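Local coordinates for protein tyrocidine synthetase 3 (Brevibacillus brevis, PDB 2JGP) that probably forms a peptide bond during nonribosomal synthesis of the antibiotic tyrocidine, through a peptidyl carrier domain joined to a condensation domain, at residues A[270-275]-A[404-409]; A[282-287]-A[349-354]; A[330-335]-A[389-394]; A[375-380]-A[396-401]. All coordinates share one frame; numbering follows the deposited sequence.

All four contacts lie within the condensation domain and on helices, strands and loops that adjoin one another. Interactions 3 and 4 share helix 387-403, their centres about 10 Å apart, and interaction 1 takes up the loop that follows this helix. Interactions 2 and 4 use the paired strands 350-356 and 373-379: V352 N lies 2.8 Å from M377 O, and D349 OD2 forms a salt bridge with R378 NH2 at 2.9 Å. Interaction 1 reaches interaction 4 through Y275, whose OH packs 3.3 Å from D400 CB. D400 also binds the sodium ion, which lies about 7 Å from the side chain of H404.

Interaction 1. Residues A[270-275]-A[404-409]; sequences HKQEAY and HQDYPF
The rings of Y275 and H404 form an offset stack, with centroids 4.6 Å apart and planes only 12° from parallel, and so join helix 267-279 to the loop between helices 387-403 and 409-415. Y275 CB lies over the imidazole face, 3.8 Å from the centroid of the H404 ring, a CH-pi contact, while H404 ND1 sits above the phenol ring toward its rim. Both imidazole nitrogens have partners beyond the two segments: ND1 pairs with D400 O and NE2 with E54 OE1, which fixes the ring's rotation.

A second CH-pi contact puts E273 CA over the middle of the Y407 ring, 3.8 Å from the centroid. With CG anti to the backbone N (chi1 174°) and the chain extended beyond it, the E273 side chain runs across the phenol to its hydroxyl, where Y407 OH donates a weak hydrogen bond to E273 OE1 at 2.8 Å.

The remaining polar link is Q272 OE1, which accepts D406 N at 2.9 Å in the plane of its carbonyl. A bend at chi2 (-72°) turns this amide toward the loop, and NE2 donates to G403 O. The D406 carboxylate pairs instead with R14.

Q272 thus uses both ends of its amide on loop backbone, accepting at one and donating at the other. The loop is therefore held by its main chain as well as by its rings, and the bonds from H404 to E54 and D406 to R14 extend this network into the carrier-domain sequence.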
# COMPACT_ATOMS: atom_id res chain seq x y z
N HIS A 270 7.15 0.04 -20.72
CA HIS A 270 6.81 -1.17 -21.47
C HIS A 270 7.34 -2.42 -20.78
O HIS A 270 6.69 -3.47 -20.80
CB HIS A 270 7.35 -1.08 -22.89
CG HIS A 270 6.67 -2.01 -23.85
ND1 HIS A 270 7.25 -3.19 -24.28
CD2 HIS A 270 5.47 -1.93 -24.47
CE1 HIS A 270 6.43 -3.79 -25.12
NE2 HIS A 270 5.35 -3.05 -25.26
N LYS A 271 8.51 -2.31 -20.16
CA LYS A 271 9.10 -3.42 -19.42
C LYS A 271 8.39 -3.66 -18.09
O LYS A 271 8.21 -4.81 -17.69
CB LYS A 271 10.60 -3.18 -19.19
CG LYS A 271 11.45 -3.23 -20.45
CD LYS A 271 11.61 -4.65 -20.98
CE LYS A 271 12.55 -4.70 -22.17
NZ LYS A 271 12.70 -6.09 -22.69
N GLN A 272 7.98 -2.59 -17.41
CA GLN A 272 7.16 -2.71 -16.19
C GLN A 272 5.88 -3.46 -16.53
O GLN A 272 5.48 -4.38 -15.83
CB GLN A 272 6.79 -1.35 -15.59
CG GLN A 272 7.96 -0.51 -15.08
CD GLN A 272 8.56 -1.05 -13.81
OE1 GLN A 272 7.93 -1.02 -12.75
NE2 GLN A 272 9.79 -1.55 -13.90
N GLU A 273 5.24 -3.04 -17.62
CA GLU A 273 4.01 -3.67 -18.10
C GLU A 273 4.22 -5.12 -18.50
O GLU A 273 3.45 -6.00 -18.11
CB GLU A 273 3.46 -2.89 -19.30
CG GLU A 273 2.24 -3.53 -19.96
CD GLU A 273 1.67 -2.66 -21.06
OE1 GLU A 273 0.57 -2.11 -20.86
OE2 GLU A 273 2.33 -2.53 -22.11
N ALA A 274 5.27 -5.37 -19.29
CA ALA A 274 5.56 -6.69 -19.86
C ALA A 274 5.63 -7.76 -18.79
O ALA A 274 5.14 -8.88 -19.00
CB ALA A 274 6.86 -6.66 -20.65
N TYR A 275 6.23 -7.43 -17.65
CA TYR A 275 6.31 -8.37 -16.53
C TYR A 275 4.92 -8.87 -16.13
O TYR A 275 4.72 -10.07 -15.95
CB TYR A 275 7.01 -7.75 -15.31
CG TYR A 275 6.92 -8.66 -14.12
CD1 TYR A 275 7.80 -9.73 -13.95
CD2 TYR A 275 5.90 -8.50 -13.17
CE1 TYR A 275 7.69 -10.58 -12.87
CE2 TYR A 275 5.79 -9.35 -12.10
CZ TYR A 275 6.68 -10.38 -11.94
OH TYR A 275 6.55 -11.22 -10.87
N HIS A 404 8.76 -4.25 -10.46
CA HIS A 404 7.90 -3.84 -11.56
C HIS A 404 6.63 -3.17 -11.06
O HIS A 404 5.58 -3.26 -11.70
CB HIS A 404 7.60 -5.04 -12.44
CG HIS A 404 8.83 -5.62 -13.07
ND1 HIS A 404 9.64 -6.52 -12.42
CD2 HIS A 404 9.42 -5.37 -14.26
CE1 HIS A 404 10.67 -6.83 -13.19
NE2 HIS A 404 10.56 -6.14 -14.32
N GLN A 405 6.75 -2.45 -9.95
CA GLN A 405 5.60 -1.80 -9.31
C GLN A 405 5.12 -0.52 -10.01
O GLN A 405 4.04 -0.00 -9.70
CB GLN A 405 5.91 -1.49 -7.84
CG GLN A 405 6.85 -0.32 -7.62
CD GLN A 405 7.05 -0.03 -6.16
OE1 GLN A 405 6.37 0.81 -5.57
NE2 GLN A 405 7.97 -0.76 -5.55
N ASP A 406 5.91 -0.01 -10.95
CA ASP A 406 5.56 1.25 -11.62
C ASP A 406 4.70 1.01 -12.86
O ASP A 406 4.91 1.60 -13.93
CB ASP A 406 6.82 2.05 -11.94
CG ASP A 406 7.53 2.51 -10.68
OD1 ASP A 406 6.90 3.22 -9.87
OD2 ASP A 406 8.70 2.17 -10.49
N TYR A 407 3.72 0.13 -12.70
CA TYR A 407 2.67 -0.11 -13.68
C TYR A 407 1.34 -0.05 -12.93
O TYR A 407 1.09 -0.90 -12.08
CB TYR A 407 2.87 -1.48 -14.33
CG TYR A 407 1.88 -1.80 -15.42
CD1 TYR A 407 1.80 -1.02 -16.57
CD2 TYR A 407 1.05 -2.92 -15.33
CE1 TYR A 407 0.90 -1.32 -17.58
CE2 TYR A 407 0.16 -3.23 -16.34
CZ TYR A 407 0.08 -2.43 -17.46
OH TYR A 407 -0.81 -2.74 -18.46
N PRO A 408 0.51 0.97 -13.20
CA PRO A 408 -0.78 1.12 -12.51
C PRO A 408 -1.67 -0.12 -12.62
O PRO A 408 -1.83 -0.66 -13.71
CB PRO A 408 -1.42 2.31 -13.23
CG PRO A 408 -0.29 3.09 -13.78
CD PRO A 408 0.75 2.08 -14.14
N PHE A 409 -2.25 -0.54 -11.50
CA PHE A 409 -3.20 -1.65 -11.49
C PHE A 409 -4.35 -1.40 -12.48
O PHE A 409 -4.86 -2.33 -13.09
CB PHE A 409 -3.74 -1.90 -10.08
CG PHE A 409 -4.58 -3.15 -9.97
CD1 PHE A 409 -3.99 -4.40 -9.97
CD2 PHE A 409 -5.96 -3.07 -9.91
CE1 PHE A 409 -4.76 -5.55 -9.89
CE2 PHE A 409 -6.75 -4.22 -9.82
CZ PHE A 409 -6.14 -5.46 -9.82

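Interaction 2. Residues A[282-287]-A[349-354]; sequences DDIPVL and DIIVGT
P285 packs against D349 and I351 where the loop after helix 267-279 meets the start of strand 350-356, one of the two antiparallel strands 350-356 and 373-379 of the condensation domain. The touching parts run nearly at right angles, 85° apart. P285 CB lies 3.4 Å from D349 O, and P285 CG faces the carboxylate, 3.7 Å from D349 OD1. On the proline's CD, I351 CD1 closes in at 3.7 Å; the same methyl also touches I284 CG2. This double contact follows from the I351 torsions: CG1 stands beside the backbone N (chi1 -52°), and the extended chi2 carries CD1 out to the loop. Farther along, L287 CD1 makes a looser apolar approach to I350 CG2.

The next shell is polar. R378, on the neighbouring strand 373-379, forms salt bridges with both D349 and D282. Those aspartates belong to different segments, so one guanidinium group ties them together and probably offsets the repulsion between their carboxylates. P285 and I351 also pack on R378. A water completes the bridge between loop and strand, donating to D349 OD2 at 2.7 Å and, weakly, to D283 O at 3.3 Å.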
# COMPACT_ATOMS: atom_id res chain seq x y z
N ASP A 282 -1.36 -16.76 -19.23
CA ASP A 282 -2.02 -18.06 -19.33
C ASP A 282 -3.42 -18.03 -18.67
O ASP A 282 -4.06 -16.98 -18.64
CB ASP A 282 -1.12 -19.14 -18.72
CG ASP A 282 -0.80 -18.89 -17.26
OD1 ASP A 282 -0.56 -19.86 -16.52
OD2 ASP A 282 -0.78 -17.71 -16.85
N ASP A 283 -3.88 -19.17 -18.15
CA ASP A 283 -5.21 -19.28 -17.56
C ASP A 283 -5.23 -18.65 -16.17
O ASP A 283 -4.63 -19.19 -15.24
CB ASP A 283 -5.65 -20.75 -17.47
CG ASP A 283 -5.23 -21.56 -18.67
OD1 ASP A 283 -5.57 -21.18 -19.81
OD2 ASP A 283 -4.54 -22.59 -18.47
N ILE A 284 -5.92 -17.52 -16.03
CA ILE A 284 -5.98 -16.79 -14.75
C ILE A 284 -6.94 -17.49 -13.79
O ILE A 284 -8.13 -17.61 -14.08
CB ILE A 284 -6.43 -15.33 -14.95
CG1 ILE A 284 -5.41 -14.57 -15.81
CG2 ILE A 284 -6.61 -14.63 -13.59
CD1 ILE A 284 -5.80 -13.12 -16.07
N PRO A 285 -6.43 -17.94 -12.63
CA PRO A 285 -7.25 -18.72 -11.70
C PRO A 285 -8.25 -17.88 -10.91
O PRO A 285 -7.93 -16.77 -10.50
CB PRO A 285 -6.21 -19.32 -10.75
CG PRO A 285 -5.12 -18.33 -10.73
CD PRO A 285 -5.06 -17.75 -12.11
N VAL A 286 -9.44 -18.43 -10.71
CA VAL A 286 -10.45 -17.82 -9.84
C VAL A 286 -10.48 -18.60 -8.53
O VAL A 286 -10.67 -19.82 -8.54
CB VAL A 286 -11.84 -17.84 -10.50
CG1 VAL A 286 -12.85 -17.09 -9.65
CG2 VAL A 286 -11.77 -17.23 -11.90
N LEU A 287 -10.31 -17.89 -7.41
CA LEU A 287 -10.30 -18.51 -6.08
C LEU A 287 -11.65 -19.15 -5.78
O LEU A 287 -12.68 -18.50 -5.87
CB LEU A 287 -9.98 -17.46 -5.02
CG LEU A 287 -9.82 -17.93 -3.56
CD1 LEU A 287 -8.63 -18.86 -3.39
CD2 LEU A 287 -9.70 -16.72 -2.64
N ASP A 349 -2.89 -22.74 -7.42
CA ASP A 349 -2.53 -21.57 -8.22
C ASP A 349 -3.47 -20.47 -7.76
O ASP A 349 -4.68 -20.54 -7.99
CB ASP A 349 -2.71 -21.88 -9.70
CG ASP A 349 -2.20 -20.78 -10.61
OD1 ASP A 349 -1.78 -19.70 -10.13
OD2 ASP A 349 -2.23 -21.00 -11.84
N ILE A 350 -2.90 -19.47 -7.09
CA ILE A 350 -3.67 -18.51 -6.31
C ILE A 350 -3.11 -17.10 -6.45
O ILE A 350 -1.90 -16.90 -6.39
CB ILE A 350 -3.65 -18.88 -4.80
CG1 ILE A 350 -4.19 -20.31 -4.61
CG2 ILE A 350 -4.45 -17.87 -3.98
CD1 ILE A 350 -4.47 -20.69 -3.20
N ILE A 351 -4.01 -16.13 -6.62
CA ILE A 351 -3.65 -14.71 -6.70
C ILE A 351 -4.18 -13.99 -5.46
O ILE A 351 -5.36 -14.12 -5.12
CB ILE A 351 -4.20 -14.06 -7.98
CG1 ILE A 351 -3.82 -14.89 -9.21
CG2 ILE A 351 -3.69 -12.62 -8.12
CD1 ILE A 351 -4.54 -14.48 -10.47
N VAL A 352 -3.30 -13.25 -4.79
CA VAL A 352 -3.65 -12.48 -3.60
C VAL A 352 -3.27 -11.03 -3.82
O VAL A 352 -2.13 -10.75 -4.18
CB VAL A 352 -2.90 -13.00 -2.35
CG1 VAL A 352 -3.14 -12.07 -1.15
CG2 VAL A 352 -3.32 -14.45 -2.03
N GLY A 353 -4.21 -10.11 -3.62
CA GLY A 353 -3.91 -8.68 -3.72
C GLY A 353 -3.08 -8.23 -2.54
O GLY A 353 -3.41 -8.52 -1.40
N THR A 354 -1.98 -7.53 -2.81
CA THR A 354 -1.14 -6.98 -1.75
C THR A 354 -0.95 -5.47 -1.93
O THR A 354 -0.21 -5.02 -2.81
CB THR A 354 0.23 -7.66 -1.67
OG1 THR A 354 0.91 -7.55 -2.93
CG2 THR A 354 0.08 -9.14 -1.30
O HOH W 1 -4.40 -21.86 -13.24

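Interaction 3. Residues A[330-335]-A[389-394]; sequences YMVLLA and EFLQEV
Helices 330-335 and 389-394 pass with their axes 9.1 Å apart and their N-to-C directions 116° from each other, so the two segments cross steeply. It is a helix-helix packing in the condensation domain, between helices 329-345 and 387-403, and all seven touching residues are buried. The close approach is made by A335, with A335 CA only 5.6 Å from L391 CA. Its small side chain points into the other helix and meets two branches at once: A335 CB has L391 CD1 at 3.6 Å and V394 CG2 at 3.9 Å.

L391 reaches across with CG anti to its backbone N (chi1 173°). Its CD1 branch rests against A335 CB and M331 O, while CD2 turns to V332 CG2. V394 divides its methyls in a comparable way, CG2 lying on A335 and V394 CG1 packing 3.9 Å from L334 CD2. No hydrogen bond crosses between the segments; apart from the approaches to main-chain carbonyl oxygens, the fit is apolar.

Beyond the crossing, V332 also packs on helix 312-325, and L334 touches F432 of strand 430-435. F390 closes another part of the contact. V394 CG2 of its own helix lies above one ring face, toward the rim, and across the interface the ring presents its edge: F390 CE2 comes 3.4 Å from A335 O, which lies in the ring plane.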
# COMPACT_ATOMS: atom_id res chain seq x y z
N TYR A 330 6.73 -10.36 6.50
CA TYR A 330 5.70 -10.17 5.49
C TYR A 330 5.61 -11.35 4.52
O TYR A 330 4.53 -11.88 4.27
CB TYR A 330 5.98 -8.89 4.69
CG TYR A 330 4.96 -8.57 3.64
CD1 TYR A 330 3.94 -7.66 3.89
CD2 TYR A 330 5.00 -9.17 2.38
CE1 TYR A 330 2.99 -7.36 2.93
CE2 TYR A 330 4.06 -8.88 1.42
CZ TYR A 330 3.06 -7.98 1.70
OH TYR A 330 2.12 -7.68 0.75
N MET A 331 6.76 -11.76 3.98
CA MET A 331 6.80 -12.86 3.01
C MET A 331 6.39 -14.20 3.61
O MET A 331 5.69 -14.98 2.97
CB MET A 331 8.19 -12.99 2.40
CG MET A 331 8.59 -11.87 1.44
SD MET A 331 10.35 -11.99 1.07
CE MET A 331 10.62 -10.46 0.17
N VAL A 332 6.84 -14.47 4.83
CA VAL A 332 6.52 -15.72 5.52
C VAL A 332 5.00 -15.82 5.71
O VAL A 332 4.39 -16.84 5.37
CB VAL A 332 7.23 -15.78 6.89
CG1 VAL A 332 6.69 -16.96 7.73
CG2 VAL A 332 8.75 -15.88 6.71
N LEU A 333 4.41 -14.75 6.22
CA LEU A 333 2.96 -14.69 6.43
C LEU A 333 2.16 -14.79 5.13
O LEU A 333 1.13 -15.47 5.07
CB LEU A 333 2.59 -13.42 7.18
CG LEU A 333 3.19 -13.23 8.57
CD1 LEU A 333 2.85 -11.86 9.10
CD2 LEU A 333 2.73 -14.32 9.51
N LEU A 334 2.62 -14.10 4.08
CA LEU A 334 1.97 -14.20 2.78
C LEU A 334 2.04 -15.63 2.27
O LEU A 334 1.07 -16.15 1.71
CB LEU A 334 2.62 -13.25 1.76
CG LEU A 334 2.08 -13.31 0.33
CD1 LEU A 334 0.56 -13.05 0.29
CD2 LEU A 334 2.84 -12.32 -0.55
N ALA A 335 3.20 -16.26 2.45
CA ALA A 335 3.39 -17.65 2.07
C ALA A 335 2.42 -18.54 2.84
O ALA A 335 1.74 -19.38 2.24
CB ALA A 335 4.84 -18.07 2.33
N GLU A 389 10.75 -24.22 -0.10
CA GLU A 389 10.92 -23.85 -1.51
C GLU A 389 9.77 -22.96 -2.00
O GLU A 389 9.99 -22.06 -2.80
CB GLU A 389 11.09 -25.08 -2.40
CG GLU A 389 9.83 -25.83 -2.73
CD GLU A 389 10.10 -27.06 -3.57
OE1 GLU A 389 9.79 -28.18 -3.11
OE2 GLU A 389 10.64 -26.90 -4.68
N PHE A 390 8.56 -23.23 -1.51
CA PHE A 390 7.40 -22.38 -1.83
C PHE A 390 7.62 -20.95 -1.32
O PHE A 390 7.35 -19.98 -2.04
CB PHE A 390 6.11 -22.94 -1.24
CG PHE A 390 4.92 -22.05 -1.46
CD1 PHE A 390 4.47 -21.78 -2.75
CD2 PHE A 390 4.27 -21.44 -0.39
CE1 PHE A 390 3.38 -20.95 -2.96
CE2 PHE A 390 3.19 -20.60 -0.60
CZ PHE A 390 2.74 -20.35 -1.89
N LEU A 391 8.10 -20.84 -0.09
CA LEU A 391 8.41 -19.53 0.49
C LEU A 391 9.43 -18.77 -0.35
O LEU A 391 9.34 -17.55 -0.49
CB LEU A 391 8.91 -19.68 1.93
CG LEU A 391 9.43 -18.40 2.59
CD1 LEU A 391 8.35 -17.33 2.64
CD2 LEU A 391 9.98 -18.68 3.99
N GLN A 392 10.42 -19.48 -0.88
CA GLN A 392 11.39 -18.85 -1.76
C GLN A 392 10.75 -18.38 -3.06
O GLN A 392 11.16 -17.36 -3.61
CB GLN A 392 12.56 -19.79 -2.04
CG GLN A 392 13.41 -20.05 -0.81
CD GLN A 392 14.04 -18.78 -0.25
OE1 GLN A 392 14.61 -17.98 -0.99
NE2 GLN A 392 13.94 -18.60 1.07
N GLU A 393 9.75 -19.11 -3.55
CA GLU A 393 8.99 -18.66 -4.72
C GLU A 393 8.24 -17.37 -4.40
O GLU A 393 8.26 -16.42 -5.19
CB GLU A 393 8.03 -19.74 -5.20
CG GLU A 393 8.70 -21.01 -5.68
CD GLU A 393 7.71 -22.05 -6.16
OE1 GLU A 393 6.49 -21.84 -5.98
OE2 GLU A 393 8.16 -23.07 -6.70
N VAL A 394 7.61 -17.33 -3.23
CA VAL A 394 6.89 -16.14 -2.75
C VAL A 394 7.82 -14.94 -2.64
O VAL A 394 7.46 -13.83 -3.04
CB VAL A 394 6.21 -16.40 -1.37
CG1 VAL A 394 5.62 -15.10 -0.79
CG2 VAL A 394 5.12 -17.46 -1.50

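Interaction 4. Residues A[375-380]-A[396-401]; sequences LAMRNK and QNALDA. With NA (sodium ion), chain F.
M377 and A401 make the apolar centre of this contact, and the methionine side chain can be followed outward atom by atom. From CB, the chain places CG anti to the backbone N (chi1 -155°), then bends at both chi2 and chi3. CB and CG carry it across from the strand without a close partner on the helix. M377 SD is the first atom to touch, 3.8 Å from A401 CB and 3.9 Å from N397 O. The terminal M377 CE turns across the helix, 4.0 Å from A398 CA and 4.1 Å from A401 CB, with A398 CB slightly farther away.

Strand 373-379 thus lies against helix 387-403, which follows it in the condensation domain; the short segments run roughly antiparallel, at 154°, their axes 8.8 Å apart. L375 CD1 adds a contact with A401 CB, so this one methyl is met by two strand side chains. Toward the other end, N397 CB points to the strand, and N397 ND2 lies 3.5 Å from R378 O, at an angle too poor for a hydrogen bond.

Away from the strand, the helix binds a sodium ion through residues one turn apart. Q396 OE1 coordinates it at 2.2 Å and D400 OD1 at 2.7 Å, with two waters as further ligands.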
# COMPACT_ATOMS: atom_id res chain seq x y z
N LEU A 375 -0.69 -4.80 -5.85
CA LEU A 375 -0.04 -5.76 -6.72
C LEU A 375 -0.83 -7.06 -6.67
O LEU A 375 -1.17 -7.52 -5.59
CB LEU A 375 1.39 -6.01 -6.26
CG LEU A 375 2.25 -4.78 -6.00
CD1 LEU A 375 3.63 -5.21 -5.49
CD2 LEU A 375 2.36 -3.91 -7.25
N ALA A 376 -1.10 -7.63 -7.84
CA ALA A 376 -1.71 -8.96 -7.92
C ALA A 376 -0.60 -9.98 -7.76
O ALA A 376 0.15 -10.24 -8.71
CB ALA A 376 -2.42 -9.13 -9.25
N MET A 377 -0.49 -10.56 -6.57
CA MET A 377 0.59 -11.50 -6.28
C MET A 377 0.13 -12.93 -6.57
O MET A 377 -0.76 -13.46 -5.89
CB MET A 377 1.00 -11.36 -4.81
CG MET A 377 2.41 -11.79 -4.54
SD MET A 377 3.62 -10.60 -5.17
CE MET A 377 3.63 -9.34 -3.91
N ARG A 378 0.74 -13.55 -7.58
CA ARG A 378 0.40 -14.91 -7.99
C ARG A 378 1.44 -15.91 -7.50
O ARG A 378 2.63 -15.72 -7.71
CB ARG A 378 0.28 -15.00 -9.51
CG ARG A 378 -0.12 -16.38 -10.04
CD ARG A 378 -0.23 -16.35 -11.54
NE ARG A 378 -0.71 -17.62 -12.10
CZ ARG A 378 -1.19 -17.76 -13.33
NH1 ARG A 378 -1.25 -16.72 -14.16
NH2 ARG A 378 -1.61 -18.95 -13.74
N ASN A 379 0.97 -16.97 -6.86
CA ASN A 379 1.84 -18.04 -6.38
C ASN A 379 1.18 -19.39 -6.59
O ASN A 379 -0.03 -19.48 -6.80
CB ASN A 379 2.17 -17.83 -4.91
CG ASN A 379 3.21 -16.75 -4.70
OD1 ASN A 379 2.90 -15.63 -4.27
ND2 ASN A 379 4.45 -17.07 -5.03
N LYS A 380 2.00 -20.44 -6.53
CA LYS A 380 1.56 -21.78 -6.87
C LYS A 380 1.87 -22.76 -5.74
O LYS A 380 2.84 -23.52 -5.81
CB LYS A 380 2.21 -22.22 -8.19
CG LYS A 380 1.75 -21.35 -9.36
CD LYS A 380 2.30 -21.81 -10.69
CE LYS A 380 1.97 -20.81 -11.78
NZ LYS A 380 2.64 -21.16 -13.06
N GLN A 396 10.74 -14.51 -4.29
CA GLN A 396 11.17 -14.18 -5.63
C GLN A 396 10.10 -13.40 -6.40
O GLN A 396 10.40 -12.41 -7.06
CB GLN A 396 11.56 -15.45 -6.40
CG GLN A 396 12.46 -15.21 -7.60
CD GLN A 396 13.70 -14.39 -7.27
OE1 GLN A 396 13.87 -13.28 -7.77
NE2 GLN A 396 14.54 -14.91 -6.39
N ASN A 397 8.86 -13.87 -6.31
CA ASN A 397 7.75 -13.21 -6.98
C ASN A 397 7.44 -11.85 -6.37
O ASN A 397 7.01 -10.94 -7.08
CB ASN A 397 6.51 -14.11 -6.95
CG ASN A 397 6.66 -15.32 -7.85
OD1 ASN A 397 7.34 -15.27 -8.88
ND2 ASN A 397 6.05 -16.43 -7.45
N ALA A 398 7.66 -11.72 -5.07
CA ALA A 398 7.47 -10.45 -4.37
C ALA A 398 8.50 -9.43 -4.83
O ALA A 398 8.15 -8.30 -5.19
CB ALA A 398 7.53 -10.64 -2.87
N LEU A 399 9.76 -9.83 -4.83
CA LEU A 399 10.84 -8.96 -5.29
C LEU A 399 10.63 -8.56 -6.75
O LEU A 399 10.81 -7.39 -7.09
CB LEU A 399 12.20 -9.65 -5.12
CG LEU A 399 12.66 -9.84 -3.67
CD1 LEU A 399 13.94 -10.66 -3.62
CD2 LEU A 399 12.87 -8.49 -3.00
N ASP A 400 10.24 -9.51 -7.59
CA ASP A 400 9.95 -9.23 -9.00
C ASP A 400 8.80 -8.24 -9.11
O ASP A 400 8.85 -7.31 -9.91
CB ASP A 400 9.59 -10.52 -9.76
CG ASP A 400 10.79 -11.44 -9.96
OD1 ASP A 400 11.94 -11.01 -9.75
OD2 ASP A 400 10.57 -12.61 -10.33
N ALA A 401 7.77 -8.43 -8.28
CA ALA A 401 6.61 -7.53 -8.26
C ALA A 401 7.02 -6.12 -7.85
O ALA A 401 6.66 -5.14 -8.52
CB ALA A 401 5.55 -8.07 -7.31
NA NA F . 14.09 -11.12 -8.12
O HOH W 2 16.19 -11.30 -7.09
O HOH W 3 13.51 -9.14 -8.52